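Local coordinates for protein ofchtiv-allosamidin (Ostrinia furnacalis, PDB 6JM7) that probably hydrolyses chitin as a family 18 glycosyl hydrolase and binds the chitinase inhibitor allosamidin, at residues Ile342-Ile347 with Pro362-Ile367. Residues are numbered along the deposited sequence; the frame is centred on the assembly and turned at random.
Sequences IMLWSI and PLLNTI
In the TIM barrel of this family 18 glycosyl hydrolase, strand 341-345 packs its outward side chains against helix 362-373, which follows it in the chain; the axes of 342-345 and 362-367 run antiparallel (173°), 10.6 Å apart at closest, consistent with a helix packed on the outer face of a barrel strand. Strand pairing on both flanks supports the assignment, since Ile342 and Leu344 make backbone hydrogen bonds with strand 5-11, and Met343 with strand 243-256. The packing is apolar: every cross-contact joins carbons of Ile and Leu side chains, and no hydrogen bond crosses. All five touching residues are buried. Ile367 spans two strand residues: its CG2 lies 3.8 Å from Ile342 CB, while its CD1 meets Ile342 CG2 at 3.7 Å and Leu344 CD2 at 3.9 Å. With CG1 anti to the carbonyl carbon (chi1 -68°) and the chain then extended, CD1 reaches both methyls. Cutting this side chain back to an alanine here would probably open a gap beside Ile342 CG2 and Leu344 CD2. One turn earlier, Leu364 divides its methyls: CD2 rests 3.8 Å from Ile347 CD1, just beyond the strand, and CD1 presses on Leu344 CD2 at a tight 3.4 Å, the two leucine side chains crossing nearly at right angles.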
loop_
_atom_site.group_PDB
_atom_site.type_symbol
_atom_site.label_atom_id
_atom_site.label_comp_id
_atom_site.label_asym_id
_atom_site.label_seq_id
_atom_site.Cartn_x
_atom_site.Cartn_y
_atom_site.Cartn_z
ATOM N N ILE A 342 -7.397 -2.939 -7.687
ATOM C CA ILE A 342 -6.324 -2.007 -7.370
ATOM C C ILE A 342 -6.387 -1.704 -5.882
ATOM O O ILE A 342 -7.471 -1.458 -5.338
ATOM C CB ILE A 342 -6.467 -0.706 -8.186
ATOM C CG1 ILE A 342 -6.322 -0.982 -9.686
ATOM C CG2 ILE A 342 -5.484 0.371 -7.716
ATOM C CD1 ILE A 342 -4.926 -1.394 -10.100
ATOM N N MET A 343 -5.230 -1.728 -5.227
ATOM C CA MET A 343 -5.073 -1.297 -3.845
ATOM C C MET A 343 -4.229 -0.031 -3.851
ATOM O O MET A 343 -3.307 0.094 -4.656
ATOM C CB MET A 343 -4.392 -2.393 -3.007
ATOM C CG MET A 343 -3.691 -1.915 -1.748
ATOM S SD MET A 343 -2.807 -3.292 -0.980
ATOM C CE MET A 343 -1.205 -3.166 -1.770
ATOM N N LEU A 344 -4.560 0.929 -2.994
ATOM C CA LEU A 344 -3.806 2.174 -2.977
ATOM C C LEU A 344 -3.317 2.507 -1.577
ATOM O O LEU A 344 -4.063 2.396 -0.597
ATOM C CB LEU A 344 -4.641 3.322 -3.528
ATOM C CG LEU A 344 -6.029 3.397 -2.902
ATOM C CD1 LEU A 344 -6.073 4.401 -1.758
ATOM C CD2 LEU A 344 -7.022 3.728 -3.987
ATOM N N TRP A 345 -2.050 2.896 -1.497
ATOM C CA TRP A 345 -1.490 3.545 -0.319
ATOM C C TRP A 345 -1.162 4.978 -0.699
ATOM O O TRP A 345 -0.230 5.204 -1.475
ATOM C CB TRP A 345 -0.220 2.852 0.179
ATOM C CG TRP A 345 0.177 3.491 1.452
ATOM C CD1 TRP A 345 0.923 4.626 1.608
ATOM C CD2 TRP A 345 -0.252 3.107 2.763
ATOM N NE1 TRP A 345 1.005 4.953 2.943
ATOM C CE2 TRP A 345 0.294 4.034 3.669
ATOM C CE3 TRP A 345 -1.037 2.062 3.254
ATOM C CZ2 TRP A 345 0.090 3.939 5.042
ATOM C CZ3 TRP A 345 -1.240 1.967 4.608
ATOM C CH2 TRP A 345 -0.679 2.901 5.491
ATOM N N SER A 346 -1.887 5.953 -0.151
ATOM C CA SER A 346 -3.043 5.804 0.720
ATOM C C SER A 346 -3.980 6.974 0.380
ATOM O O SER A 346 -3.561 7.939 -0.271
ATOM C CB SER A 346 -2.632 5.817 2.194
ATOM O OG SER A 346 -1.805 6.938 2.456
ATOM N N ILE A 347 -5.245 6.882 0.798
ATOM C CA ILE A 347 -6.252 7.814 0.289
ATOM C C ILE A 347 -5.962 9.249 0.722
ATOM O O ILE A 347 -6.245 10.196 -0.023
ATOM C CB ILE A 347 -7.663 7.346 0.717
ATOM C CG1 ILE A 347 -8.743 8.126 -0.043
ATOM C CG2 ILE A 347 -7.862 7.428 2.235
ATOM C CD1 ILE A 347 -10.179 7.594 0.163
ATOM N N PRO A 362 -8.078 13.097 -7.863
ATOM C CA PRO A 362 -7.791 12.745 -9.263
ATOM C C PRO A 362 -7.236 11.338 -9.432
ATOM O O PRO A 362 -7.595 10.651 -10.395
ATOM C CB PRO A 362 -6.777 13.814 -9.688
ATOM C CG PRO A 362 -6.139 14.256 -8.405
ATOM C CD PRO A 362 -7.231 14.204 -7.383
ATOM N N LEU A 363 -6.355 10.888 -8.537
ATOM C CA LEU A 363 -5.798 9.546 -8.688
ATOM C C LEU A 363 -6.858 8.480 -8.446
ATOM O O LEU A 363 -6.956 7.507 -9.209
ATOM C CB LEU A 363 -4.614 9.358 -7.738
ATOM C CG LEU A 363 -3.448 10.328 -7.993
ATOM C CD1 LEU A 363 -2.277 9.941 -7.108
ATOM C CD2 LEU A 363 -3.053 10.329 -9.474
ATOM N N LEU A 364 -7.664 8.647 -7.392
ATOM C CA LEU A 364 -8.682 7.650 -7.071
ATOM C C LEU A 364 -9.782 7.616 -8.132
ATOM O O LEU A 364 -10.249 6.538 -8.517
ATOM C CB LEU A 364 -9.252 7.945 -5.680
ATOM C CG LEU A 364 -10.198 6.927 -5.049
ATOM C CD1 LEU A 364 -9.644 5.511 -5.146
ATOM C CD2 LEU A 364 -10.475 7.295 -3.598
ATOM N N ASN A 365 -10.198 8.784 -8.630
ATOM C CA ASN A 365 -11.178 8.808 -9.713
ATOM C C ASN A 365 -10.626 8.147 -10.967
ATOM O O ASN A 365 -11.355 7.446 -11.681
ATOM C CB ASN A 365 -11.591 10.249 -10.006
ATOM C CG ASN A 365 -12.749 10.703 -9.149
ATOM O OD1 ASN A 365 -13.867 10.201 -9.283
ATOM N ND2 ASN A 365 -12.488 11.650 -8.250
ATOM N N THR A 366 -9.339 8.357 -11.251
ATOM C CA THR A 366 -8.709 7.687 -12.386
ATOM C C THR A 366 -8.827 6.171 -12.252
ATOM O O THR A 366 -9.216 5.481 -13.203
ATOM C CB THR A 366 -7.240 8.110 -12.508
ATOM O OG1 THR A 366 -7.163 9.510 -12.803
ATOM C CG2 THR A 366 -6.540 7.343 -13.631
ATOM N N ILE A 367 -8.505 5.636 -11.069
ATOM C CA ILE A 367 -8.613 4.193 -10.837
ATOM C C ILE A 367 -10.032 3.713 -11.107
ATOM O O ILE A 367 -10.251 2.722 -11.818
ATOM C CB ILE A 367 -8.177 3.848 -9.401
ATOM C CG1 ILE A 367 -6.681 4.087 -9.241
ATOM C CG2 ILE A 367 -8.536 2.404 -9.067
ATOM C CD1 ILE A 367 -6.217 4.027 -7.787
#